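Local coordinates for protein putative citrate lyase, alfa subunit (Streptococcus mutans, PDB 2HJ0) that belongs to the citrate lyase alpha-subunit (CitF) family, a mixed alpha/beta protein built on two large beta-sheets and assembled as a pair of identical chains, at residues 312-317 and 339-344; 347-352 and 361-366; 276-281 and 285-290. All coordinates share one frame; numbering follows the deposited sequence.

All three contacts involve the strands of one nine-stranded mixed sheet or the helices and loops packed around it, and they follow the chain in series: contact 3 first, then contact 1, then contact 2. Contact 3 opens at strand 275-277, in the middle of the sheet, and contact 2 starts at strand 346-348, at one border of it. Selenomethionine Met313 of contact 1 reaches Thr278 and Phe276 of contact 3, and its Leu339 packs on the backbone of Tyr347 and Glu348 in contact 2. Through these touches contact 1, on helices 311-318 and 333-341, connects the sheet's middle to its border. The centres of contact 1 and contact 3 are about 15 Å apart, those of contact 1 and contact 2 about 17 Å, and those of contact 2 and contact 3 about 19 Å.

Contact 1 of 3, residues 312-317 and 339-344; sequences AMVELL and LDRNAE
Val314 meets Arg341 at about a right angle, while one turn further along the same helix the side chains of Leu317 and Asn342 run alongside each other in opposing senses. Both pairs bring a buried aliphatic side chain of helix 311-318 against the C-terminal end of helix 333-341 and the residue that follows it. In the first pair a single branch does the touching: CG1 of Val314 lies 3.8 Å from NH1 of Arg341, and it approaches the guanidinium obliquely. The valine torsion explains the choice of branch, because CG1 is swung opposite the backbone N (chi1 -175°), which leaves it as the branch facing Arg341. The arginine leaves its backbone extended and then bends at chi3 (-41°), and NH1 comes alongside the valine branch. The charge itself is taken up beyond this pair, since NH1 makes a salt bridge to Glu318, the last residue of helix 311-318. The long arm therefore spans the two helices, with the valine packed against its end.

In the second pair the closest approach is between carbons. Leu317 puts its CD2 methyl 3.8 Å from CB of Asn342, the first residue to leave helical backbone angles after helix 333-341, so the leucine packs where that helix ends and the chain turns away.

Around this interface, Val314 also touches Ser335 and Ser338 further back on helix 333-341, whereas Leu317 rests on Val322 and Ile325. Helix 311-318 thus packs on helix 333-341, on strand 322-327 and, through Ala312 and Leu316, on helix 282-297.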
ATOM      1  N   ALA A 312       6.049 -19.085  19.459  1.00 13.58           N
ATOM      2  CA  ALA A 312       5.529 -18.778  20.789  1.00 14.78           C
ATOM      3  C   ALA A 312       4.462 -17.714  20.677  1.00 17.28           C
ATOM      4  O   ALA A 312       3.469 -17.710  21.410  1.00 17.11           O
ATOM      5  CB  ALA A 312       6.624 -18.297  21.684  1.00 14.54           C
HETATM    6  N   MSE A 313       4.668 -16.812  19.728  1.00 19.81           N
HETATM    7  CA  MSE A 313       3.731 -15.729  19.495  1.00 21.71           C
HETATM    8  C   MSE A 313       2.438 -16.244  18.872  1.00 19.05           C
HETATM    9  O   MSE A 313       1.351 -15.808  19.238  1.00 17.11           O
HETATM   10  CB  MSE A 313       4.377 -14.684  18.592  1.00 28.89           C
HETATM   11  CG  MSE A 313       4.115 -13.289  19.077  1.00 39.15           C
HETATM   12 SE   MSE A 313       4.545 -13.155  20.975  1.00 54.68          SE
HETATM   13  CE  MSE A 313       5.887 -11.736  20.816  1.00 49.87           C
ATOM     14  N   VAL A 314       2.568 -17.178  17.935  1.00 17.01           N
ATOM     15  CA  VAL A 314       1.412 -17.754  17.283  1.00 16.79           C
ATOM     16  C   VAL A 314       0.644 -18.515  18.346  1.00 16.64           C
ATOM     17  O   VAL A 314      -0.589 -18.482  18.405  1.00 18.19           O
ATOM     18  CB  VAL A 314       1.823 -18.738  16.177  1.00 16.66           C
ATOM     19  CG1 VAL A 314       0.590 -19.230  15.418  1.00 15.33           C
ATOM     20  CG2 VAL A 314       2.805 -18.078  15.238  1.00 14.81           C
ATOM     21  N   GLU A 315       1.395 -19.190  19.198  1.00 16.15           N
ATOM     22  CA  GLU A 315       0.818 -19.963  20.287  1.00 16.06           C
ATOM     23  C   GLU A 315      -0.122 -19.061  21.081  1.00 14.39           C
ATOM     24  O   GLU A 315      -1.274 -19.409  21.288  1.00 15.29           O
ATOM     25  CB  GLU A 315       1.935 -20.488  21.194  1.00 18.45           C
ATOM     26  CG  GLU A 315       1.814 -21.945  21.615  1.00 21.78           C
ATOM     27  CD  GLU A 315       2.611 -22.904  20.735  1.00 23.92           C
ATOM     28  OE1 GLU A 315       2.171 -23.227  19.607  1.00 24.82           O
ATOM     29  OE2 GLU A 315       3.693 -23.337  21.182  1.00 24.89           O
ATOM     30  N   LEU A 316       0.360 -17.899  21.508  1.00 13.02           N
ATOM     31  CA  LEU A 316      -0.465 -16.980  22.283  1.00 12.92           C
ATOM     32  C   LEU A 316      -1.682 -16.451  21.539  1.00 13.65           C
ATOM     33  O   LEU A 316      -2.739 -16.224  22.136  1.00 13.92           O
ATOM     34  CB  LEU A 316       0.362 -15.795  22.771  1.00 13.71           C
ATOM     35  CG  LEU A 316       1.387 -16.050  23.881  1.00 15.23           C
ATOM     36  CD1 LEU A 316       2.214 -14.783  24.079  1.00 14.96           C
ATOM     37  CD2 LEU A 316       0.691 -16.440  25.185  1.00 14.72           C
ATOM     38  N   LEU A 317      -1.534 -16.232  20.238  1.00 14.64           N
ATOM     39  CA  LEU A 317      -2.639 -15.723  19.429  1.00 14.53           C
ATOM     40  C   LEU A 317      -3.758 -16.766  19.337  1.00 15.52           C
ATOM     41  O   LEU A 317      -4.931 -16.417  19.226  1.00 14.18           O
ATOM     42  CB  LEU A 317      -2.151 -15.367  18.017  1.00 11.76           C
ATOM     43  CG  LEU A 317      -3.258 -14.831  17.099  1.00 12.36           C
ATOM     44  CD1 LEU A 317      -3.496 -13.361  17.409  1.00 10.33           C
ATOM     45  CD2 LEU A 317      -2.896 -15.021  15.637  1.00  9.34           C
ATOM     46  N   LEU A 339       0.786 -16.377   9.429  1.00 15.09           N
ATOM     47  CA  LEU A 339       0.480 -15.128   8.753  1.00 16.89           C
ATOM     48  C   LEU A 339      -0.611 -15.337   7.722  1.00 18.98           C
ATOM     49  O   LEU A 339      -1.332 -14.409   7.360  1.00 20.12           O
ATOM     50  CB  LEU A 339       1.725 -14.585   8.067  1.00 16.57           C
ATOM     51  CG  LEU A 339       1.535 -13.297   7.268  1.00 15.83           C
ATOM     52  CD1 LEU A 339       1.051 -12.181   8.184  1.00 15.08           C
ATOM     53  CD2 LEU A 339       2.858 -12.921   6.609  1.00 15.50           C
ATOM     54  N   ASP A 340      -0.730 -16.570   7.254  1.00 21.48           N
ATOM     55  CA  ASP A 340      -1.732 -16.906   6.267  1.00 23.92           C
ATOM     56  C   ASP A 340      -2.958 -17.567   6.893  1.00 24.91           C
ATOM     57  O   ASP A 340      -4.093 -17.244   6.541  1.00 25.49           O
ATOM     58  CB  ASP A 340      -1.118 -17.834   5.221  1.00 25.12           C
ATOM     59  CG  ASP A 340      -2.154 -18.412   4.280  1.00 27.72           C
ATOM     60  OD1 ASP A 340      -2.855 -17.625   3.609  1.00 29.54           O
ATOM     61  OD2 ASP A 340      -2.269 -19.654   4.216  1.00 28.62           O
ATOM     62  N   ARG A 341      -2.713 -18.488   7.821  1.00 26.20           N
ATOM     63  CA  ARG A 341      -3.761 -19.244   8.511  1.00 27.49           C
ATOM     64  C   ARG A 341      -4.703 -18.375   9.345  1.00 27.03           C
ATOM     65  O   ARG A 341      -5.920 -18.443   9.181  1.00 25.99           O
ATOM     66  CB  ARG A 341      -3.115 -20.302   9.412  1.00 30.62           C
ATOM     67  CG  ARG A 341      -4.084 -21.281  10.074  1.00 33.78           C
ATOM     68  CD  ARG A 341      -3.424 -21.961  11.284  1.00 36.12           C
ATOM     69  NE  ARG A 341      -2.028 -22.327  11.023  1.00 38.01           N
ATOM     70  CZ  ARG A 341      -1.039 -22.131  11.889  1.00 38.74           C
ATOM     71  NH1 ARG A 341      -1.310 -21.573  13.066  1.00 38.88           N
ATOM     72  NH2 ARG A 341       0.207 -22.488  11.584  1.00 38.65           N
ATOM     73  N   ASN A 342      -4.142 -17.560  10.234  1.00 25.78           N
ATOM     74  CA  ASN A 342      -4.962 -16.706  11.078  1.00 26.16           C
ATOM     75  C   ASN A 342      -5.093 -15.300  10.498  1.00 28.07           C
ATOM     76  O   ASN A 342      -4.872 -14.312  11.204  1.00 30.28           O
ATOM     77  CB  ASN A 342      -4.371 -16.618  12.492  1.00 23.87           C
ATOM     78  CG  ASN A 342      -4.142 -17.980  13.131  1.00 21.25           C
ATOM     79  OD1 ASN A 342      -3.005 -18.386  13.331  1.00 19.01           O
ATOM     80  ND2 ASN A 342      -5.222 -18.684  13.460  1.00 19.76           N
ATOM     81  N   ALA A 343      -5.461 -15.205   9.222  1.00 28.62           N
ATOM     82  CA  ALA A 343      -5.600 -13.913   8.545  1.00 29.40           C
ATOM     83  C   ALA A 343      -6.289 -12.873   9.412  1.00 30.19           C
ATOM     84  O   ALA A 343      -7.054 -13.214  10.307  1.00 31.98           O
ATOM     85  CB  ALA A 343      -6.364 -14.086   7.249  1.00 30.23           C
ATOM     86  N   GLU A 344      -6.009 -11.604   9.127  1.00 30.53           N
ATOM     87  CA  GLU A 344      -6.567 -10.458   9.856  1.00 30.36           C
ATOM     88  C   GLU A 344      -6.011 -10.361  11.279  1.00 28.12           C
ATOM     89  O   GLU A 344      -5.558  -9.297  11.684  1.00 27.60           O
ATOM     90  CB  GLU A 344      -8.103 -10.519   9.881  1.00 32.62           C
ATOM     91  CG  GLU A 344      -8.703 -10.933  11.210  1.00 35.92           C
ATOM     92  CD  GLU A 344      -9.896 -11.850  11.041  1.00 37.88           C
ATOM     93  OE1 GLU A 344     -10.527 -12.202  12.066  1.00 39.09           O
ATOM     94  OE2 GLU A 344     -10.193 -12.221   9.880  1.00 37.94           O
TER

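Contact 2 of 3, residues 347-352 and 361-366; sequences YEIDAN and GSVINQ
Ile349 and Val363 meet end to end through their methyls, with CD1 of Ile349 3.9 Å from CG2 of Val363, at the border of a Rossmann-like parallel region of the sheet. Ile349 directly follows edge strand 346-348, and Val363 opens a short 3-10 turn on the way to strand 369-372. Between them the chain passes through helix 351-355 and turns back toward the middle of the sheet, so this buried meeting of methyls joins the start of the connection to a turn near its end.

The reach of the isoleucine comes from its torsions: CG1 sits between the backbone N and the carbonyl carbon (chi1 63°), and an extended chi2 of 170° carries CD1 straight outward. Such a long approach is needed because the CA atoms of Ile349 and Val363 stand 9.2 Å apart. Closer to the helix the backbones draw in, to 7.2 Å between the CA atoms of Asn352 and Ser362. Here the contact is looser, with the carbonyl O of Asn352 4.4 Å from CB of Ser362.

One shell out, Leu306 and Leu326 each touch both Ile349 and Val363, and the backbone of Val363 is hydrogen-bonded to that of Met353. Tyr213 of the second subunit also packs on Val363, which places the contact beside the dimer interface; nearby, Gln222 of that subunit donates its side-chain N-H to the carbonyl O of Gly361.

Backbone bonds of Tyr347 to Ile325 and Asp327, and of Ile349 to Asp327, fix the first segment against strand 322-327. A cap adds to this: Asp350 stands at the N-cap of helix 351-355, where its OD1 accepts the backbone N-H of Met353.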
ATOM      1  N   TYR A 347      -1.418  -9.816  10.994  1.00 16.21           N
ATOM      2  CA  TYR A 347      -1.251  -8.910   9.855  1.00 15.91           C
ATOM      3  C   TYR A 347       0.173  -8.529   9.470  1.00 14.43           C
ATOM      4  O   TYR A 347       1.027  -8.295  10.318  1.00 14.70           O
ATOM      5  CB  TYR A 347      -2.044  -7.624  10.098  1.00 18.30           C
ATOM      6  CG  TYR A 347      -2.839  -7.153   8.904  1.00 20.45           C
ATOM      7  CD1 TYR A 347      -3.971  -7.848   8.487  1.00 20.63           C
ATOM      8  CD2 TYR A 347      -2.463  -6.002   8.194  1.00 21.88           C
ATOM      9  CE1 TYR A 347      -4.720  -7.411   7.390  1.00 22.63           C
ATOM     10  CE2 TYR A 347      -3.206  -5.555   7.088  1.00 23.67           C
ATOM     11  CZ  TYR A 347      -4.336  -6.266   6.694  1.00 23.68           C
ATOM     12  OH  TYR A 347      -5.080  -5.829   5.616  1.00 25.52           O
ATOM     13  N   GLU A 348       0.405  -8.439   8.167  1.00 12.60           N
ATOM     14  CA  GLU A 348       1.709  -8.082   7.630  1.00 10.87           C
ATOM     15  C   GLU A 348       1.867  -6.560   7.525  1.00 10.14           C
ATOM     16  O   GLU A 348       0.953  -5.860   7.094  1.00  8.74           O
ATOM     17  CB  GLU A 348       1.866  -8.733   6.257  1.00 11.19           C
ATOM     18  CG  GLU A 348       3.127  -8.376   5.493  1.00 12.07           C
ATOM     19  CD  GLU A 348       3.130  -8.971   4.088  1.00 13.39           C
ATOM     20  OE1 GLU A 348       4.133  -9.631   3.720  1.00 15.78           O
ATOM     21  OE2 GLU A 348       2.131  -8.780   3.354  1.00 12.32           O
ATOM     22  N   ILE A 349       3.028  -6.051   7.925  1.00 10.02           N
ATOM     23  CA  ILE A 349       3.278  -4.612   7.870  1.00 10.94           C
ATOM     24  C   ILE A 349       4.674  -4.314   7.321  1.00 10.19           C
ATOM     25  O   ILE A 349       5.630  -5.050   7.591  1.00  9.53           O
ATOM     26  CB  ILE A 349       3.171  -3.962   9.270  1.00 10.69           C
ATOM     27  CG1 ILE A 349       4.259  -4.544  10.180  1.00 12.42           C
ATOM     28  CG2 ILE A 349       1.775  -4.185   9.844  1.00  9.23           C
ATOM     29  CD1 ILE A 349       4.432  -3.830  11.513  1.00 15.86           C
ATOM     30  N   ASP A 350       4.783  -3.232   6.554  1.00  8.88           N
ATOM     31  CA  ASP A 350       6.059  -2.808   5.987  1.00  7.34           C
ATOM     32  C   ASP A 350       6.910  -2.189   7.085  1.00  5.71           C
ATOM     33  O   ASP A 350       6.393  -1.679   8.077  1.00  5.12           O
ATOM     34  CB  ASP A 350       5.832  -1.777   4.877  1.00  9.81           C
ATOM     35  CG  ASP A 350       5.235  -0.470   5.397  1.00 12.46           C
ATOM     36  OD1 ASP A 350       5.967   0.346   5.989  1.00 15.28           O
ATOM     37  OD2 ASP A 350       4.024  -0.252   5.221  1.00 15.46           O
ATOM     38  N   ALA A 351       8.220  -2.226   6.901  1.00  5.90           N
ATOM     39  CA  ALA A 351       9.151  -1.671   7.883  1.00  6.16           C
ATOM     40  C   ALA A 351       8.891  -0.207   8.230  1.00  6.32           C
ATOM     41  O   ALA A 351       9.221   0.227   9.335  1.00  8.76           O
ATOM     42  CB  ALA A 351      10.591  -1.832   7.393  1.00  3.20           C
ATOM     43  N   ASN A 352       8.323   0.559   7.304  1.00  5.54           N
ATOM     44  CA  ASN A 352       8.065   1.956   7.592  1.00  7.83           C
ATOM     45  C   ASN A 352       6.970   2.082   8.631  1.00  9.68           C
ATOM     46  O   ASN A 352       7.127   2.780   9.633  1.00  9.88           O
ATOM     47  CB  ASN A 352       7.663   2.731   6.340  1.00 10.53           C
ATOM     48  CG  ASN A 352       7.605   4.240   6.588  1.00 12.98           C
ATOM     49  OD1 ASN A 352       8.630   4.885   6.857  1.00 13.85           O
ATOM     50  ND2 ASN A 352       6.403   4.805   6.512  1.00 13.33           N
ATOM     51  N   GLY A 361       3.077   7.854  11.782  1.00  9.11           N
ATOM     52  CA  GLY A 361       2.822   6.977  12.917  1.00 10.15           C
ATOM     53  C   GLY A 361       3.260   5.538  12.723  1.00  9.64           C
ATOM     54  O   GLY A 361       2.878   4.894  11.752  1.00  8.92           O
ATOM     55  N   SER A 362       4.040   5.030  13.668  1.00  9.22           N
ATOM     56  CA  SER A 362       4.551   3.672  13.600  1.00 10.61           C
ATOM     57  C   SER A 362       3.921   2.796  14.676  1.00 10.70           C
ATOM     58  O   SER A 362       3.508   3.303  15.711  1.00  9.98           O
ATOM     59  CB  SER A 362       6.052   3.691  13.810  1.00 10.82           C
ATOM     60  OG  SER A 362       6.322   3.989  15.171  1.00 15.64           O
ATOM     61  N   VAL A 363       3.876   1.483  14.455  1.00 11.25           N
ATOM     62  CA  VAL A 363       3.267   0.604  15.446  1.00 12.35           C
ATOM     63  C   VAL A 363       4.053   0.568  16.759  1.00 12.63           C
ATOM     64  O   VAL A 363       3.461   0.542  17.842  1.00 13.33           O
ATOM     65  CB  VAL A 363       3.082  -0.843  14.911  1.00 12.19           C
ATOM     66  CG1 VAL A 363       2.192  -0.832  13.677  1.00 10.17           C
ATOM     67  CG2 VAL A 363       4.427  -1.453  14.571  1.00 16.14           C
ATOM     68  N   ILE A 364       5.376   0.591  16.682  1.00 12.57           N
ATOM     69  CA  ILE A 364       6.173   0.553  17.903  1.00 15.17           C
ATOM     70  C   ILE A 364       5.854   1.753  18.802  1.00 17.35           C
ATOM     71  O   ILE A 364       6.234   1.808  19.979  1.00 16.75           O
ATOM     72  CB  ILE A 364       7.668   0.572  17.595  1.00 14.39           C
ATOM     73  CG1 ILE A 364       8.010   1.882  16.873  1.00 15.46           C
ATOM     74  CG2 ILE A 364       8.041  -0.660  16.801  1.00 13.08           C
ATOM     75  CD1 ILE A 364       9.494   2.185  16.786  1.00 14.11           C
ATOM     76  N   ASN A 365       5.164   2.729  18.228  1.00 19.17           N
ATOM     77  CA  ASN A 365       4.774   3.916  18.967  1.00 20.20           C
ATOM     78  C   ASN A 365       3.596   3.572  19.882  1.00 19.72           C
ATOM     79  O   ASN A 365       3.235   4.337  20.781  1.00 18.31           O
ATOM     80  CB  ASN A 365       4.378   5.006  17.989  1.00 24.72           C
ATOM     81  CG  ASN A 365       4.818   6.369  18.442  1.00 28.57           C
ATOM     82  OD1 ASN A 365       4.952   7.282  17.627  1.00 32.41           O
ATOM     83  ND2 ASN A 365       5.049   6.525  19.750  1.00 29.03           N
ATOM     84  N   GLN A 366       3.004   2.405  19.644  1.00 17.75           N
ATOM     85  CA  GLN A 366       1.893   1.952  20.446  1.00 16.44           C
ATOM     86  C   GLN A 366       2.335   0.780  21.294  1.00 15.80           C
ATOM     87  O   GLN A 366       1.526   0.096  21.909  1.00 17.24           O
ATOM     88  CB  GLN A 366       0.736   1.546  19.545  1.00 17.27           C
ATOM     89  CG  GLN A 366       0.289   2.667  18.626  1.00 18.64           C
ATOM     90  CD  GLN A 366      -0.112   3.912  19.383  1.00 19.01           C
ATOM     91  OE1 GLN A 366      -0.005   5.025  18.866  1.00 19.31           O
ATOM     92  NE2 GLN A 366      -0.586   3.732  20.612  1.00 18.42           N
TER

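Contact 3 of 3, residues 276-281 and 285-290; sequences FQTGTG and LAVTRF
The chi1 of Thr278 (51°) sets OG1 between the backbone N and the carbonyl carbon and CG2 beside the N, presenting both branches to Val287 and Thr288. Val287 answers with CG1, which lies between its own backbone N and carbonyl carbon, while Thr288 turns its CG2 methyl inward. This is the first corner of a beta-alpha-beta crossover, where strand 275-277 runs out into the loop that leads to helix 282-297.

Thr278 crosses both helix residues obliquely. Its CG2 lies 3.4 Å from CG1 of Val287, and the same methyl packs on CG2 of Thr288. The hydroxyl of Thr288 is bonded elsewhere, to that of Tyr247. Nearer the start of the helix, Leu285 lays its side chain along the glycine-containing loop: CD1 comes to 3.7 Å from the carbonyl O of Gly279, and CD2 covers CA of Gly281 at 3.5 Å.

Met313 of helix 311-318 also touches Thr278. Helix and loop are tied by backbone as well: Leu285 N donates to Gly281 O at 3.2 Å, a bent bond (136° at the hydrogen) with the donor 60° out of the carbonyl plane, and Ser284 OG bonds to the same oxygen.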
ATOM      1  N   PHE A 276       3.180  -5.640  23.545  1.00  7.08           N
ATOM      2  CA  PHE A 276       4.540  -6.020  23.869  1.00  8.39           C
ATOM      3  C   PHE A 276       5.272  -6.685  22.709  1.00  9.88           C
ATOM      4  O   PHE A 276       4.668  -7.151  21.735  1.00  9.58           O
ATOM      5  CB  PHE A 276       4.549  -6.983  25.053  1.00  8.07           C
ATOM      6  CG  PHE A 276       3.950  -8.319  24.738  1.00  8.35           C
ATOM      7  CD1 PHE A 276       2.573  -8.492  24.718  1.00  8.76           C
ATOM      8  CD2 PHE A 276       4.757  -9.386  24.389  1.00  7.88           C
ATOM      9  CE1 PHE A 276       2.018  -9.707  24.346  1.00  9.17           C
ATOM     10  CE2 PHE A 276       4.202 -10.604  24.016  1.00  8.99           C
ATOM     11  CZ  PHE A 276       2.833 -10.764  23.993  1.00  7.64           C
ATOM     12  N   GLN A 277       6.590  -6.735  22.843  1.00 10.61           N
ATOM     13  CA  GLN A 277       7.438  -7.375  21.861  1.00 11.96           C
ATOM     14  C   GLN A 277       8.537  -8.104  22.631  1.00 11.69           C
ATOM     15  O   GLN A 277       9.169  -7.529  23.513  1.00  8.88           O
ATOM     16  CB  GLN A 277       8.052  -6.341  20.911  1.00 13.23           C
ATOM     17  CG  GLN A 277       8.932  -6.964  19.844  1.00 15.85           C
ATOM     18  CD  GLN A 277       9.710  -5.947  19.043  1.00 17.47           C
ATOM     19  OE1 GLN A 277       9.165  -5.223  18.212  1.00 20.29           O
ATOM     20  NE2 GLN A 277      11.003  -5.883  19.301  1.00 20.04           N
ATOM     21  N   THR A 278       8.729  -9.385  22.321  1.00 13.98           N
ATOM     22  CA  THR A 278       9.763 -10.185  22.972  1.00 14.78           C
ATOM     23  C   THR A 278      10.795 -10.621  21.958  1.00 13.96           C
ATOM     24  O   THR A 278      10.624 -10.439  20.752  1.00 14.26           O
ATOM     25  CB  THR A 278       9.199 -11.452  23.639  1.00 16.02           C
ATOM     26  OG1 THR A 278       8.390 -12.165  22.698  1.00 17.93           O
ATOM     27  CG2 THR A 278       8.371 -11.088  24.858  1.00 17.50           C
ATOM     28  N   GLY A 279      11.866 -11.217  22.463  1.00 14.89           N
ATOM     29  CA  GLY A 279      12.947 -11.662  21.605  1.00 15.03           C
ATOM     30  C   GLY A 279      12.624 -12.805  20.671  1.00 15.42           C
ATOM     31  O   GLY A 279      11.515 -13.342  20.651  1.00 14.03           O
ATOM     32  N   THR A 280      13.620 -13.181  19.886  1.00 16.81           N
ATOM     33  CA  THR A 280      13.467 -14.270  18.944  1.00 18.19           C
ATOM     34  C   THR A 280      14.329 -15.463  19.359  1.00 18.89           C
ATOM     35  O   THR A 280      14.574 -16.360  18.562  1.00 19.95           O
ATOM     36  CB  THR A 280      13.857 -13.821  17.513  1.00 18.41           C
ATOM     37  OG1 THR A 280      15.200 -13.324  17.518  1.00 18.99           O
ATOM     38  CG2 THR A 280      12.931 -12.727  17.028  1.00 18.03           C
ATOM     39  N   GLY A 281      14.787 -15.468  20.605  1.00 19.51           N
ATOM     40  CA  GLY A 281      15.612 -16.559  21.091  1.00 20.69           C
ATOM     41  C   GLY A 281      16.218 -16.214  22.439  1.00 22.42           C
ATOM     42  O   GLY A 281      16.073 -15.088  22.916  1.00 23.67           O
ATOM     43  N   LEU A 285      13.378 -14.387  24.562  1.00 25.05           N
ATOM     44  CA  LEU A 285      12.233 -15.100  24.014  1.00 23.87           C
ATOM     45  C   LEU A 285      11.488 -15.834  25.114  1.00 23.19           C
ATOM     46  O   LEU A 285      10.278 -15.741  25.210  1.00 23.00           O
ATOM     47  CB  LEU A 285      12.686 -16.102  22.949  1.00 23.27           C
ATOM     48  CG  LEU A 285      11.706 -17.187  22.478  1.00 21.33           C
ATOM     49  CD1 LEU A 285      10.416 -16.604  21.936  1.00 21.43           C
ATOM     50  CD2 LEU A 285      12.402 -17.991  21.414  1.00 21.57           C
ATOM     51  N   ALA A 286      12.232 -16.552  25.946  1.00 23.63           N
ATOM     52  CA  ALA A 286      11.652 -17.327  27.029  1.00 24.31           C
ATOM     53  C   ALA A 286      10.752 -16.513  27.943  1.00 24.21           C
ATOM     54  O   ALA A 286       9.809 -17.038  28.528  1.00 24.44           O
ATOM     55  CB  ALA A 286      12.755 -17.975  27.843  1.00 24.73           C
ATOM     56  N   VAL A 287      11.046 -15.230  28.076  1.00 23.48           N
ATOM     57  CA  VAL A 287      10.252 -14.377  28.936  1.00 22.10           C
ATOM     58  C   VAL A 287       8.757 -14.564  28.672  1.00 20.74           C
ATOM     59  O   VAL A 287       7.953 -14.429  29.589  1.00 20.15           O
ATOM     60  CB  VAL A 287      10.650 -12.891  28.745  1.00 22.41           C
ATOM     61  CG1 VAL A 287      10.266 -12.429  27.351  1.00 23.38           C
ATOM     62  CG2 VAL A 287       9.994 -12.030  29.795  1.00 21.88           C
ATOM     63  N   THR A 288       8.383 -14.894  27.437  1.00 19.11           N
ATOM     64  CA  THR A 288       6.967 -15.076  27.112  1.00 20.06           C
ATOM     65  C   THR A 288       6.320 -16.244  27.870  1.00 20.19           C
ATOM     66  O   THR A 288       5.122 -16.219  28.148  1.00 19.33           O
ATOM     67  CB  THR A 288       6.723 -15.298  25.593  1.00 19.11           C
ATOM     68  OG1 THR A 288       7.230 -16.574  25.205  1.00 22.73           O
ATOM     69  CG2 THR A 288       7.390 -14.240  24.781  1.00 19.00           C
ATOM     70  N   ARG A 289       7.104 -17.265  28.197  1.00 21.17           N
ATOM     71  CA  ARG A 289       6.578 -18.414  28.929  1.00 22.19           C
ATOM     72  C   ARG A 289       6.055 -17.981  30.287  1.00 22.53           C
ATOM     73  O   ARG A 289       4.899 -18.245  30.629  1.00 22.84           O
ATOM     74  CB  ARG A 289       7.659 -19.483  29.135  1.00 23.39           C
ATOM     75  CG  ARG A 289       7.279 -20.547  30.151  1.00 24.57           C
ATOM     76  CD  ARG A 289       8.468 -21.383  30.594  1.00 26.27           C
ATOM     77  NE  ARG A 289       8.926 -22.313  29.566  1.00 28.69           N
ATOM     78  CZ  ARG A 289      10.054 -23.012  29.656  1.00 29.19           C
ATOM     79  NH1 ARG A 289      10.827 -22.871  30.724  1.00 27.64           N
ATOM     80  NH2 ARG A 289      10.408 -23.849  28.684  1.00 29.76           N
ATOM     81  N   PHE A 290       6.905 -17.311  31.058  1.00 22.32           N
ATOM     82  CA  PHE A 290       6.520 -16.851  32.392  1.00 23.44           C
ATOM     83  C   PHE A 290       5.437 -15.795  32.307  1.00 23.71           C
ATOM     84  O   PHE A 290       4.546 -15.733  33.151  1.00 23.61           O
ATOM     85  CB  PHE A 290       7.739 -16.296  33.138  1.00 22.21           C
ATOM     86  CG  PHE A 290       8.863 -17.277  33.245  1.00 22.08           C
ATOM     87  CD1 PHE A 290       9.730 -17.471  32.179  1.00 22.18           C
ATOM     88  CD2 PHE A 290       9.012 -18.062  34.383  1.00 22.54           C
ATOM     89  CE1 PHE A 290      10.725 -18.438  32.241  1.00 23.07           C
ATOM     90  CE2 PHE A 290      10.002 -19.033  34.458  1.00 22.48           C
ATOM     91  CZ  PHE A 290      10.860 -19.223  33.384  1.00 23.53           C
TER